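Local coordinates for nitrogenase molybdenum-iron protein alpha chain (Clostridium pasteurianum, PDB 4WES), which forms, with the beta chain, the nitrogenase component that reduces dinitrogen to ammonia at a molybdenum-iron-sulfur cluster, using electrons delivered by the ATP-dependent iron protein, at residues K19-H24 with H446-V451; T41-V44 with A50-C53; D373-R378 with L440-N445; K466-I471 with V476-L481. All coordinates share one frame; numbering follows the deposited sequence. Where two conformers were deposited one is given.

Contact 1 of 4, residues K19-H24 with H446-V451; sequences KTRSGH and HHDMEV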
loop_
_atom_site.group_PDB
_atom_site.type_symbol
_atom_site.label_atom_id
_atom_site.label_comp_id
_atom_site.label_asym_id
_atom_site.label_seq_id
_atom_site.Cartn_x
_atom_site.Cartn_y
_atom_site.Cartn_z
ATOM N N LYS A 19 5.492 -10.024 52.206
ATOM C CA LYS A 19 4.878 -11.072 52.990
ATOM C C LYS A 19 3.789 -11.782 52.210
ATOM O O LYS A 19 3.731 -13.006 52.215
ATOM C CB LYS A 19 4.310 -10.486 54.287
ATOM C CG LYS A 19 3.707 -11.476 55.264
ATOM C CD LYS A 19 3.230 -10.776 56.539
ATOM C CE LYS A 19 2.335 -11.674 57.396
ATOM N NZ LYS A 19 2.038 -11.085 58.737
ATOM N N THR A 20 2.928 -11.026 51.519
ATOM C CA THR A 20 1.825 -11.671 50.822
ATOM C C THR A 20 2.305 -12.314 49.517
ATOM O O THR A 20 1.835 -13.386 49.164
ATOM C CB THR A 20 0.591 -10.737 50.672
ATOM O OG1 THR A 20 -0.546 -11.504 50.253
ATOM C CG2 THR A 20 0.843 -9.615 49.696
ATOM N N ARG A 21 3.268 -11.719 48.834
ATOM C CA ARG A 21 3.767 -12.301 47.586
ATOM C C ARG A 21 4.615 -13.548 47.783
ATOM O O ARG A 21 4.632 -14.415 46.893
ATOM C CB ARG A 21 4.546 -11.269 46.761
ATOM C CG ARG A 21 3.725 -10.168 46.133
ATOM C CD ARG A 21 2.798 -10.682 45.029
ATOM N NE ARG A 21 3.559 -11.249 43.899
ATOM C CZ ARG A 21 3.117 -12.226 43.125
ATOM N NH1 ARG A 21 3.888 -12.676 42.157
ATOM N NH2 ARG A 21 1.942 -12.816 43.364
ATOM N N SER A 22 5.281 -13.690 48.920
ATOM C CA SER A 22 6.173 -14.801 49.140
ATOM C C SER A 22 5.479 -16.124 48.899
ATOM O O SER A 22 6.057 -17.023 48.319
ATOM C CB SER A 22 6.710 -14.777 50.564
ATOM O OG SER A 22 7.626 -15.824 50.807
ATOM N N GLY A 23 4.235 -16.253 49.350
ATOM C CA GLY A 23 3.546 -17.517 49.193
ATOM C C GLY A 23 3.182 -17.885 47.773
ATOM O O GLY A 23 2.884 -19.044 47.486
ATOM N N HIS A 24 3.197 -16.908 46.861
ATOM C CA HIS A 24 2.859 -17.106 45.445
ATOM C C HIS A 24 4.045 -17.579 44.599
ATOM O O HIS A 24 3.893 -17.767 43.391
ATOM C CB HIS A 24 2.302 -15.809 44.876
ATOM C CG HIS A 24 1.009 -15.400 45.491
ATOM N ND1 HIS A 24 -0.222 -15.585 44.878
ATOM C CD2 HIS A 24 0.748 -14.829 46.687
ATOM C CE1 HIS A 24 -1.178 -15.151 45.680
ATOM N NE2 HIS A 24 -0.612 -14.670 46.778
ATOM N N HIS A 446 5.126 -7.361 36.607
ATOM C CA HIS A 446 6.220 -6.818 35.809
ATOM C C HIS A 446 7.543 -6.880 36.553
ATOM O O HIS A 446 8.548 -7.276 35.990
ATOM C CB HIS A 446 5.887 -5.375 35.397
ATOM C CG HIS A 446 6.978 -4.726 34.640
ATOM N ND1 HIS A 446 7.368 -5.142 33.387
ATOM C CD2 HIS A 446 7.827 -3.735 34.996
ATOM C CE1 HIS A 446 8.411 -4.432 33.011
ATOM N NE2 HIS A 446 8.678 -3.553 33.947
ATOM N N HIS A 447 7.538 -6.473 37.825
ATOM C CA HIS A 447 8.738 -6.561 38.634
ATOM C C HIS A 447 9.303 -7.971 38.654
ATOM O O HIS A 447 10.512 -8.183 38.436
ATOM C CB HIS A 447 8.434 -6.107 40.086
ATOM C CG HIS A 447 9.486 -6.514 41.048
ATOM N ND1 HIS A 447 10.683 -5.831 41.169
ATOM C CD2 HIS A 447 9.583 -7.600 41.860
ATOM C CE1 HIS A 447 11.458 -6.477 42.015
ATOM N NE2 HIS A 447 10.820 -7.544 42.461
ATOM N N ASP A 448 8.450 -8.953 38.940
ATOM C CA ASP A 448 8.905 -10.320 39.045
ATOM C C ASP A 448 9.528 -10.764 37.710
ATOM O O ASP A 448 10.579 -11.414 37.661
ATOM C CB ASP A 448 7.727 -11.256 39.330
ATOM C CG ASP A 448 6.978 -10.986 40.593
ATOM O OD1 ASP A 448 7.564 -10.425 41.555
ATOM O OD2 ASP A 448 5.772 -11.352 40.574
ATOM N N MET A 449 8.837 -10.431 36.629
ATOM C CA MET A 449 9.283 -10.862 35.308
ATOM C C MET A 449 10.678 -10.287 34.974
ATOM O O MET A 449 11.532 -10.988 34.405
ATOM C CB MET A 449 8.261 -10.459 34.255
ATOM C CG MET A 449 8.585 -11.053 32.904
ATOM S SD MET A 449 7.478 -10.525 31.577
ATOM C CE MET A 449 8.069 -8.854 31.326
ATOM N N GLU A 450 10.882 -9.017 35.317
ATOM C CA GLU A 450 12.165 -8.409 35.022
ATOM C C GLU A 450 13.307 -9.056 35.790
ATOM O O GLU A 450 14.377 -9.226 35.258
ATOM C CB GLU A 450 12.117 -6.932 35.287
ATOM C CG GLU A 450 11.363 -6.162 34.178
ATOM C CD GLU A 450 11.892 -4.752 34.047
ATOM O OE1 GLU A 450 12.409 -4.409 32.933
ATOM O OE2 GLU A 450 11.827 -4.015 35.087
ATOM N N VAL A 451 13.064 -9.446 37.042
ATOM C CA VAL A 451 14.089 -10.147 37.815
ATOM C C VAL A 451 14.412 -11.497 37.160
ATOM O O VAL A 451 15.576 -11.856 36.985
ATOM C CB VAL A 451 13.709 -10.317 39.294
ATOM C CG1 VAL A 451 14.758 -11.113 40.015
ATOM C CG2 VAL A 451 13.545 -8.960 39.956
#

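Contact 2 of 4, residues T41-V44 with A50-C53; sequences TRTV and ARGC. With CLF (Fe(8)-S(7) cluster), chain H.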
loop_
_atom_site.group_PDB
_atom_site.type_symbol
_atom_site.label_atom_id
_atom_site.label_comp_id
_atom_site.label_asym_id
_atom_site.label_seq_id
_atom_site.Cartn_x
_atom_site.Cartn_y
_atom_site.Cartn_z
ATOM N N THR A 41 -6.005 -15.671 45.020
ATOM C CA THR A 41 -6.280 -14.605 45.973
ATOM C C THR A 41 -6.319 -13.289 45.220
ATOM O O THR A 41 -5.991 -13.201 44.036
ATOM C CB THR A 41 -5.245 -14.559 47.097
ATOM O OG1 THR A 41 -3.976 -14.214 46.562
ATOM C CG2 THR A 41 -5.125 -15.897 47.832
ATOM N N ARG A 42 -6.696 -12.219 45.909
ATOM C CA ARG A 42 -6.831 -10.925 45.282
ATOM C C ARG A 42 -5.500 -10.450 44.693
ATOM O O ARG A 42 -4.407 -10.827 45.130
ATOM C CB ARG A 42 -7.368 -9.887 46.275
ATOM C CG ARG A 42 -6.385 -9.488 47.357
ATOM C CD ARG A 42 -6.882 -8.277 48.119
ATOM N NE ARG A 42 -7.941 -8.592 49.045
ATOM C CZ ARG A 42 -8.425 -7.746 49.952
ATOM N NH1 ARG A 42 -7.938 -6.517 50.044
ATOM N NH2 ARG A 42 -9.394 -8.133 50.769
ATOM N N THR A 43 -5.590 -9.631 43.662
ATOM C CA THR A 43 -4.433 -8.980 43.105
ATOM C C THR A 43 -3.981 -7.878 44.046
ATOM O O THR A 43 -4.799 -7.117 44.568
ATOM C CB THR A 43 -4.773 -8.329 41.755
ATOM O OG1 THR A 43 -5.515 -9.274 40.958
ATOM C CG2 THR A 43 -3.535 -7.892 41.037
ATOM N N VAL A 44 -2.674 -7.745 44.265
ATOM C CA VAL A 44 -2.179 -6.582 45.015
ATOM C C VAL A 44 -2.368 -5.322 44.165
ATOM O O VAL A 44 -1.903 -5.264 43.030
ATOM C CB VAL A 44 -0.682 -6.749 45.360
ATOM C CG1 VAL A 44 -0.188 -5.516 46.083
ATOM C CG2 VAL A 44 -0.440 -7.990 46.196
ATOM N N ALA A 50 -1.168 -9.031 35.002
ATOM C CA ALA A 50 -1.703 -9.353 33.679
ATOM C C ALA A 50 -3.194 -9.723 33.715
ATOM O O ALA A 50 -3.810 -9.848 32.675
ATOM C CB ALA A 50 -0.920 -10.481 33.053
ATOM N N ARG A 51 -3.736 -9.875 34.917
ATOM C CA ARG A 51 -5.126 -10.359 35.092
ATOM C C ARG A 51 -6.185 -9.487 34.495
ATOM O O ARG A 51 -6.064 -8.258 34.418
ATOM C CB ARG A 51 -5.439 -10.483 36.584
ATOM C CG ARG A 51 -4.771 -11.663 37.258
ATOM C CD ARG A 51 -5.000 -11.607 38.742
ATOM N NE ARG A 51 -4.747 -12.870 39.385
ATOM C CZ ARG A 51 -5.035 -13.145 40.637
ATOM N NH1 ARG A 51 -5.473 -12.201 41.450
ATOM N NH2 ARG A 51 -4.875 -14.375 41.096
ATOM N N GLY A 52 -7.287 -10.160 34.117
ATOM C CA GLY A 52 -8.528 -9.496 33.749
ATOM C C GLY A 52 -9.613 -9.726 34.767
ATOM O O GLY A 52 -9.344 -9.983 35.933
ATOM N N CYS A 53 -10.854 -9.628 34.295
ATOM C CA CYS A 53 -12.010 -9.578 35.169
ATOM C C CYS A 53 -12.975 -10.737 34.944
ATOM O O CYS A 53 -12.853 -11.540 34.007
ATOM C CB CYS A 53 -12.769 -8.272 34.995
ATOM S SG CYS A 53 -13.546 -8.133 33.358
HETATM FE FE1 CLF H . -15.714 -3.923 34.491
HETATM FE FE2 CLF H . -13.764 -3.389 33.024
HETATM FE FE3 CLF H . -14.491 -6.051 33.179
HETATM FE FE4 CLF H . -16.002 -4.198 31.901
HETATM S S1 CLF H . -15.866 -2.077 32.990
HETATM S S2A CLF H . -13.562 -4.749 34.861
HETATM S S4A CLF H . -13.923 -4.902 31.290
HETATM S S3A CLF H . -16.784 -5.720 33.458
HETATM FE FE5 CLF H . -16.239 -1.673 29.563
HETATM FE FE6 CLF H . -16.664 1.166 31.762
HETATM FE FE7 CLF H . -14.856 0.686 29.747
HETATM FE FE8 CLF H . -14.210 -0.789 31.902
HETATM S S2B CLF H . -17.129 0.349 29.671
HETATM S S3B CLF H . -14.375 1.479 31.870
HETATM S S4B CLF H . -13.962 -1.443 29.693
HETATM O O HOH W 1 -3.475 -15.276 43.489
#

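Contact 3 of 4, residues D373-R378 with L440-N445; sequences DDYEGR and LIDDMN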
loop_
_atom_site.group_PDB
_atom_site.type_symbol
_atom_site.label_atom_id
_atom_site.label_comp_id
_atom_site.label_asym_id
_atom_site.label_seq_id
_atom_site.Cartn_x
_atom_site.Cartn_y
_atom_site.Cartn_z
ATOM N N ASP A 373 -5.304 -26.314 42.863
ATOM C CA ASP A 373 -5.437 -27.609 42.206
ATOM C C ASP A 373 -4.756 -27.662 40.837
ATOM O O ASP A 373 -4.305 -28.749 40.392
ATOM C CB ASP A 373 -6.897 -28.106 42.131
ATOM C CG ASP A 373 -7.921 -27.027 41.780
ATOM O OD1 ASP A 373 -7.901 -25.923 42.342
ATOM O OD2 ASP A 373 -8.817 -27.376 40.987
ATOM N N ASP A 374 -4.752 -26.554 40.097
ATOM C CA ASP A 374 -4.054 -26.536 38.808
ATOM C C ASP A 374 -2.540 -26.625 38.983
ATOM O O ASP A 374 -1.847 -27.170 38.121
ATOM C CB ASP A 374 -4.414 -25.290 38.024
ATOM C CG ASP A 374 -5.915 -25.182 37.812
ATOM O OD1 ASP A 374 -6.458 -25.972 37.016
ATOM O OD2 ASP A 374 -6.513 -24.336 38.496
ATOM N N TYR A 375 -2.013 -26.011 40.046
ATOM C CA TYR A 375 -0.579 -26.081 40.349
ATOM C C TYR A 375 -0.184 -27.420 40.950
ATOM O O TYR A 375 0.815 -28.019 40.533
ATOM C CB TYR A 375 -0.195 -24.964 41.301
ATOM C CG TYR A 375 -0.177 -23.556 40.744
ATOM C CD1 TYR A 375 0.899 -23.096 39.998
ATOM C CD2 TYR A 375 -1.230 -22.671 40.963
ATOM C CE1 TYR A 375 0.968 -21.786 39.521
ATOM C CE2 TYR A 375 -1.180 -21.364 40.511
ATOM C CZ TYR A 375 -0.073 -20.912 39.789
ATOM O OH TYR A 375 0.011 -19.644 39.315
ATOM N N GLU A 376 -0.924 -27.871 41.961
ATOM C CA GLU A 376 -0.541 -28.957 42.862
ATOM C C GLU A 376 -1.266 -30.263 42.602
ATOM O O GLU A 376 -0.901 -31.301 43.174
ATOM C CB GLU A 376 -0.795 -28.537 44.303
ATOM C CG GLU A 376 -0.050 -27.285 44.765
ATOM C CD GLU A 376 -0.418 -26.829 46.149
ATOM O OE1 GLU A 376 -0.515 -27.715 47.048
ATOM O OE2 GLU A 376 -0.620 -25.607 46.358
ATOM N N GLY A 377 -2.316 -30.211 41.796
ATOM C CA GLY A 377 -3.188 -31.326 41.540
ATOM C C GLY A 377 -4.481 -31.326 42.313
ATOM O O GLY A 377 -4.589 -30.703 43.379
ATOM N N ARG A 378 -5.490 -31.985 41.775
ATOM C CA ARG A 378 -6.802 -32.013 42.397
ATOM C C ARG A 378 -6.859 -32.674 43.766
ATOM O O ARG A 378 -7.806 -32.459 44.544
ATOM C CB ARG A 378 -7.827 -32.674 41.467
ATOM C CG ARG A 378 -8.220 -31.808 40.292
ATOM C CD ARG A 378 -9.189 -32.517 39.360
ATOM N NE ARG A 378 -10.445 -32.851 40.021
ATOM C CZ ARG A 378 -11.506 -32.051 40.120
ATOM N NH1 ARG A 378 -12.582 -32.482 40.767
ATOM N NH2 ARG A 378 -11.542 -30.866 39.542
ATOM N N LEU A 440 7.920 -21.594 40.263
ATOM C CA LEU A 440 6.559 -21.267 39.920
ATOM C C LEU A 440 6.233 -19.898 40.486
ATOM O O LEU A 440 6.555 -19.612 41.634
ATOM C CB LEU A 440 5.611 -22.315 40.497
ATOM C CG LEU A 440 5.763 -23.683 39.824
ATOM C CD1 LEU A 440 6.788 -24.566 40.494
ATOM C CD2 LEU A 440 4.447 -24.406 39.591
ATOM N N ILE A 441 5.566 -19.072 39.659
ATOM C CA ILE A 441 5.192 -17.719 40.078
ATOM C C ILE A 441 3.716 -17.475 39.733
ATOM O O ILE A 441 3.338 -17.332 38.565
ATOM C CB ILE A 441 6.047 -16.629 39.398
ATOM C CG1 ILE A 441 7.554 -16.879 39.604
ATOM C CG2 ILE A 441 5.624 -15.276 39.945
ATOM C CD1 ILE A 441 8.433 -15.932 38.806
ATOM N N ASP A 442 2.884 -17.401 40.754
ATOM C CA ASP A 442 1.465 -17.117 40.600
ATOM C C ASP A 442 1.247 -15.611 40.518
ATOM O O ASP A 442 1.798 -14.841 41.304
ATOM C CB ASP A 442 0.678 -17.718 41.763
ATOM C CG ASP A 442 -0.789 -17.419 41.699
ATOM O OD1 ASP A 442 -1.436 -17.986 40.789
ATOM O OD2 ASP A 442 -1.267 -16.617 42.526
ATOM N N ASP A 443 0.398 -15.187 39.575
ATOM C CA ASP A 443 0.118 -13.767 39.350
ATOM C C ASP A 443 1.436 -12.997 39.197
ATOM O O ASP A 443 1.654 -11.946 39.801
ATOM C CB ASP A 443 -0.773 -13.188 40.458
ATOM C CG ASP A 443 -1.452 -11.857 40.100
ATOM O OD1 ASP A 443 -1.380 -11.373 38.950
ATOM O OD2 ASP A 443 -2.056 -11.265 41.054
ATOM N N MET A 444 2.312 -13.506 38.357
ATOM C CA MET A 444 3.590 -12.842 38.053
ATOM C C MET A 444 3.360 -11.445 37.560
ATOM O O MET A 444 2.591 -11.229 36.605
ATOM C CB MET A 444 4.318 -13.633 36.961
ATOM C CG MET A 444 5.706 -13.087 36.693
ATOM S SD MET A 444 6.506 -13.805 35.230
ATOM C CE MET A 444 5.548 -13.092 33.935
ATOM N N ASN A 445 4.047 -10.487 38.178
ATOM C CA ASN A 445 3.922 -9.086 37.790
ATOM C C ASN A 445 5.154 -8.613 37.039
ATOM O O ASN A 445 6.113 -9.348 36.866
ATOM C CB ASN A 445 3.582 -8.238 39.006
ATOM C CG ASN A 445 4.645 -8.308 40.061
ATOM O OD1 ASN A 445 5.834 -8.078 39.790
ATOM N ND2 ASN A 445 4.247 -8.607 41.298
#

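Contact 4 of 4, residues K466-I471 with V476-L481; sequences KEKFVI and VLSKQL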
loop_
_atom_site.group_PDB
_atom_site.type_symbol
_atom_site.label_atom_id
_atom_site.label_comp_id
_atom_site.label_asym_id
_atom_site.label_seq_id
_atom_site.Cartn_x
_atom_site.Cartn_y
_atom_site.Cartn_z
ATOM N N LYS A 466 0.475 -8.182 26.562
ATOM C CA LYS A 466 0.972 -7.099 27.417
ATOM C C LYS A 466 2.441 -7.301 27.748
ATOM O O LYS A 466 3.174 -6.315 27.907
ATOM C CB LYS A 466 0.133 -6.947 28.679
ATOM C CG LYS A 466 -1.339 -6.642 28.362
ATOM C CD LYS A 466 -2.177 -6.292 29.579
ATOM C CE LYS A 466 -2.221 -7.310 30.683
ATOM N NZ LYS A 466 -2.764 -8.625 30.248
ATOM N N GLU A 467 2.886 -8.540 27.863
ATOM C CA GLU A 467 4.275 -8.835 28.156
ATOM C C GLU A 467 5.142 -8.879 26.921
ATOM O O GLU A 467 6.359 -8.621 27.004
ATOM C CB GLU A 467 4.394 -10.170 28.888
ATOM C CG GLU A 467 3.576 -10.332 30.167
ATOM C CD GLU A 467 2.200 -10.960 29.977
ATOM O OE1 GLU A 467 1.665 -10.937 28.834
ATOM O OE2 GLU A 467 1.674 -11.496 30.997
ATOM N N LYS A 468 4.577 -9.240 25.775
ATOM C CA LYS A 468 5.381 -9.621 24.595
ATOM C C LYS A 468 6.449 -8.553 24.274
ATOM O O LYS A 468 7.624 -8.885 24.128
ATOM C CB LYS A 468 4.496 -9.796 23.357
ATOM C CG LYS A 468 5.308 -10.175 22.127
ATOM C CD LYS A 468 4.468 -10.213 20.855
ATOM C CE LYS A 468 5.252 -10.579 19.620
ATOM N NZ LYS A 468 5.495 -12.035 19.490
ATOM N N PHE A 469 6.012 -7.321 24.090
ATOM C CA PHE A 469 6.939 -6.288 23.632
ATOM C C PHE A 469 7.893 -5.823 24.745
ATOM O O PHE A 469 8.995 -5.377 24.443
ATOM C CB PHE A 469 6.199 -5.139 22.956
ATOM C CG PHE A 469 5.390 -5.597 21.789
ATOM C CD1 PHE A 469 6.005 -6.119 20.654
ATOM C CD2 PHE A 469 4.002 -5.507 21.804
ATOM C CE1 PHE A 469 5.263 -6.593 19.590
ATOM C CE2 PHE A 469 3.265 -5.966 20.737
ATOM C CZ PHE A 469 3.881 -6.507 19.645
ATOM N N VAL A 470 7.469 -5.927 25.994
ATOM C CA VAL A 470 8.373 -5.635 27.107
ATOM C C VAL A 470 9.564 -6.563 27.028
ATOM O O VAL A 470 10.720 -6.144 27.152
ATOM C CB VAL A 470 7.639 -5.818 28.472
ATOM C CG1 VAL A 470 8.592 -5.719 29.648
ATOM C CG2 VAL A 470 6.499 -4.818 28.603
ATOM N N ILE A 471 9.290 -7.849 26.831
ATOM C CA ILE A 471 10.325 -8.864 26.776
ATOM C C ILE A 471 11.211 -8.630 25.514
ATOM O O ILE A 471 12.446 -8.658 25.580
ATOM C CB ILE A 471 9.691 -10.278 26.733
ATOM C CG1 ILE A 471 8.924 -10.554 28.023
ATOM C CG2 ILE A 471 10.766 -11.338 26.477
ATOM C CD1 ILE A 471 7.883 -11.671 27.875
ATOM N N VAL A 476 14.897 -10.439 23.940
ATOM C CA VAL A 476 14.518 -11.840 24.169
ATOM C C VAL A 476 13.226 -12.130 23.412
ATOM O O VAL A 476 12.283 -11.355 23.456
ATOM C CB VAL A 476 14.316 -12.087 25.680
ATOM C CG1 VAL A 476 13.785 -13.474 25.977
ATOM C CG2 VAL A 476 15.629 -11.821 26.430
ATOM N N LEU A 477 13.183 -13.280 22.730
ATOM C CA LEU A 477 11.992 -13.678 22.016
ATOM C C LEU A 477 10.828 -13.934 22.962
ATOM O O LEU A 477 10.973 -14.629 23.972
ATOM C CB LEU A 477 12.271 -14.972 21.251
ATOM C CG LEU A 477 11.104 -15.524 20.445
ATOM C CD1 LEU A 477 10.746 -14.616 19.290
ATOM C CD2 LEU A 477 11.401 -16.936 19.960
ATOM N N SER A 478 9.656 -13.395 22.593
ATOM C CA SER A 478 8.432 -13.732 23.301
ATOM C C SER A 478 7.353 -14.123 22.322
ATOM O O SER A 478 6.876 -13.280 21.568
ATOM C CB SER A 478 7.948 -12.567 24.184
ATOM O OG SER A 478 6.757 -12.917 24.864
ATOM N N LYS A 479 6.945 -15.380 22.341
ATOM C CA LYS A 479 5.800 -15.825 21.556
ATOM C C LYS A 479 4.588 -15.910 22.450
ATOM O O LYS A 479 4.649 -16.374 23.597
ATOM C CB LYS A 479 6.099 -17.153 20.855
ATOM C CG LYS A 479 7.092 -17.014 19.684
ATOM C CD LYS A 479 6.593 -16.109 18.590
ATOM C CE LYS A 479 7.441 -16.050 17.338
ATOM N NZ LYS A 479 6.784 -15.182 16.323
ATOM N N GLN A 480 3.456 -15.464 21.909
ATOM C CA GLN A 480 2.198 -15.410 22.640
ATOM C C GLN A 480 1.517 -16.792 22.684
ATOM O O GLN A 480 1.231 -17.393 21.650
ATOM C CB GLN A 480 1.252 -14.454 21.943
ATOM C CG GLN A 480 1.742 -13.018 21.889
ATOM C CD GLN A 480 0.720 -12.112 21.258
ATOM O OE1 GLN A 480 -0.355 -11.867 21.827
ATOM N NE2 GLN A 480 0.995 -11.636 20.050
ATOM N N LEU A 481 1.232 -17.266 23.900
ATOM C CA LEU A 481 0.514 -18.528 24.046
ATOM C C LEU A 481 -0.996 -18.363 24.177
ATOM O O LEU A 481 -1.696 -19.379 24.262
ATOM C CB LEU A 481 1.081 -19.386 25.182
ATOM C CG LEU A 481 2.372 -20.097 24.849
ATOM C CD1 LEU A 481 2.820 -20.947 26.034
ATOM C CD2 LEU A 481 2.281 -20.969 23.602
HETATM O O HOH W 2 7.960 -12.743 18.187
HETATM O O HOH W 3 5.652 -12.520 16.382
#

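Contact 1 of 4, residues K19-H24 with H446-V451
Arg21, on helix 15-22, reaches Asp448 in the first turn of helix 446-456 and forms a buried salt bridge between two helices, one near the N terminus and the other following strand 439-441 of the mixed sheet through a short turn. Even the nearest CA atoms, Arg21 CA and Asp448 CA, are 10.2 Å apart, and the two side chains meet from opposite directions to bridge the gap. The arginine chain is bent at chi2 and again at chi3, which curls the guanidinium around before it meets the acid. A single N-H does the work: Arg21 NH1 lies 2.8 Å from Asp448 OD2, approaching on the syn side but tilted out of the carboxylate plane, and the bond is bent at 138°. The two flat groups are nearly coplanar, 23° apart. The rest of the guanidinium is held elsewhere, NE by Tyr13 OH and NH2 by Asp442 O, so its rotation is fixed from several sides. Tyr13 OH also makes a weak bond to Asp448 OD1 and thus serves both partners. One turn before the aspartate, Asn445 OD1 caps Asp448 N; on the same helix, His447 N bonds to Tyr95 OH of the beta chain. Past Arg21 the first segment folds into a turn, where His24 N donates to Arg21 O at 2.9 Å.

Contact 2 of 4, residues T41-V44 with A50-C53
Arg51 extends toward Thr41 and Thr43 and ties together two parts of the irregular loop that leads to Cys53, a ligand of the [8Fe-7S] cluster. From CB the chain runs extended through CG, with chi2 173° and chi3 163°, and slides past Thr43 in the opposite direction. Arg51 CD comes first, 3.3 Å from Thr43 OG1. NE turns elsewhere, donating to Glu368 O, with a long, weak ion pair to Asp443. NH1 carries the contact, with both acceptors near the guanidinium plane: Arg51 NH1 lies 2.8 Å from Thr41 O with an N-H...O angle of 167°, the donor nearly on the line of the carbonyl, and 3.0 Å from Thr43 OG1. That hydroxyl also bonds to Gln46 OE1 of the beta chain, so the arginine is linked into the subunit interface. At the tip, NH2 makes a weak bond to Thr41 O and another to a water that accepts from Thr41 N at 3.0 Å. The in-plane NH1 bonds fix the rotation of the guanidinium. At the next residue, Gly52 N bonds to Gln182 OE1, and Cys53 occupies the N-cap of helix 54-63. Its sulfur binds the cluster, with Cys53 SG 2.3 Å from iron FE3.

Contact 3 of 4, residues D373-R378 with L440-N445
Tyr375, in the last turn of the short helix 372-376, meets Leu440 of strand 439-441 and Asp442 in the turn beyond it, and has more surface buried here than any other residue of the two segments. Its CG lies beside the backbone N (chi1 -71°), which directs the ring across to the second segment. The phenol hydroxyl donates to Asp442, with Tyr375 OH 2.6 Å from Asp442 OD1, a short bond that uses the anti lone pair of that oxygen. The tyrosine and aspartate side chains cross at about a right angle, and ring and carboxylate planes are 77° apart. Asp442 CB also closes on the hydroxyl, 3.2 Å from Tyr375 OH. The carboxylate is gripped at both oxygens, since OD2 bonds to His24 ND1; a phenol and an imidazole together would be expected to stabilise its negative charge in this buried place. Leu440 packs nearer the root of the ring, where its CD2 touches Tyr375 CD1 at 3.8 Å, at the ring edge and near its plane. Met430 of helix 430-433 touches both side chains. Helix and turn both follow the C-terminal ends of adjacent parallel strands, 361-367 and 439-441, of a Rossmann-like alpha/beta domain, where binding sites commonly form; the molybdenum-iron cluster is about 11 Å from the Tyr375 side chain, so the contact lies outside its first shell.

Contact 4 of 4, residues K466-I471 with V476-L481
Lys468 NZ donates to Ser478 O at 2.8 Å, arriving almost in line with the carbonyl bond (163°), and forms a salt bridge with Asp485. Two waters lie 2.9 Å and 3.1 Å from Lys468 NZ; both also accept from Lys479 NZ, the nearer one only weakly. The lysine leaves helix 465-473 extended and bends only at chi4 (80°), which turns the ammonium onto the carbonyl. A weak backbone bond, Val476 N to Ile471 O at 3.4 Å, brings the chain after the helix back onto its last turns. Helix and returning chain are thus locked together just before His482, a ligand of the molybdenum-iron cluster, and beside the homocitrate pocket to which Lys466 belongs. Around these polar groups the aliphatic carbons pack on the second segment. Lys468 CD meets Gln480 NE2 at 3.8 Å where the two chains cross at about a right angle; that amide N bonds to Tyr486 OH. Ile471 spreads its branches along the second segment, with CG2 3.7 Å from Val476 CB and CD1 3.4 Å from Ser478 OG, the latter hydroxyl bonding to Phe461 O. Chemically, the buried ammonium is probably balanced by Asp485, while the two waters bridge it to Lys479 and would be expected to ease the repulsion of the like charges.

From the N terminus, the chain first passes residues 19-24, which wait more than 400 residues for their partner in contact 1. Within that long span lie contact 2, a small local closure before helix 54-63, and then contact 3, which joins helix 372-376 to strand 439-441 and the turn after it. These two follow each other without crossing. Contact 1 closes directly after contact 3, where that turn leads into helix 446-456, and contact 4 comes last as a tight helix-to-loop return. Asp442 joins contacts 1 and 3, Lys466 meets Ala50 between contacts 2 and 4, and Met449 packs helix 446-456 on helix 465-473, so N-terminal arm, cluster loop and mixed sheet are tied together.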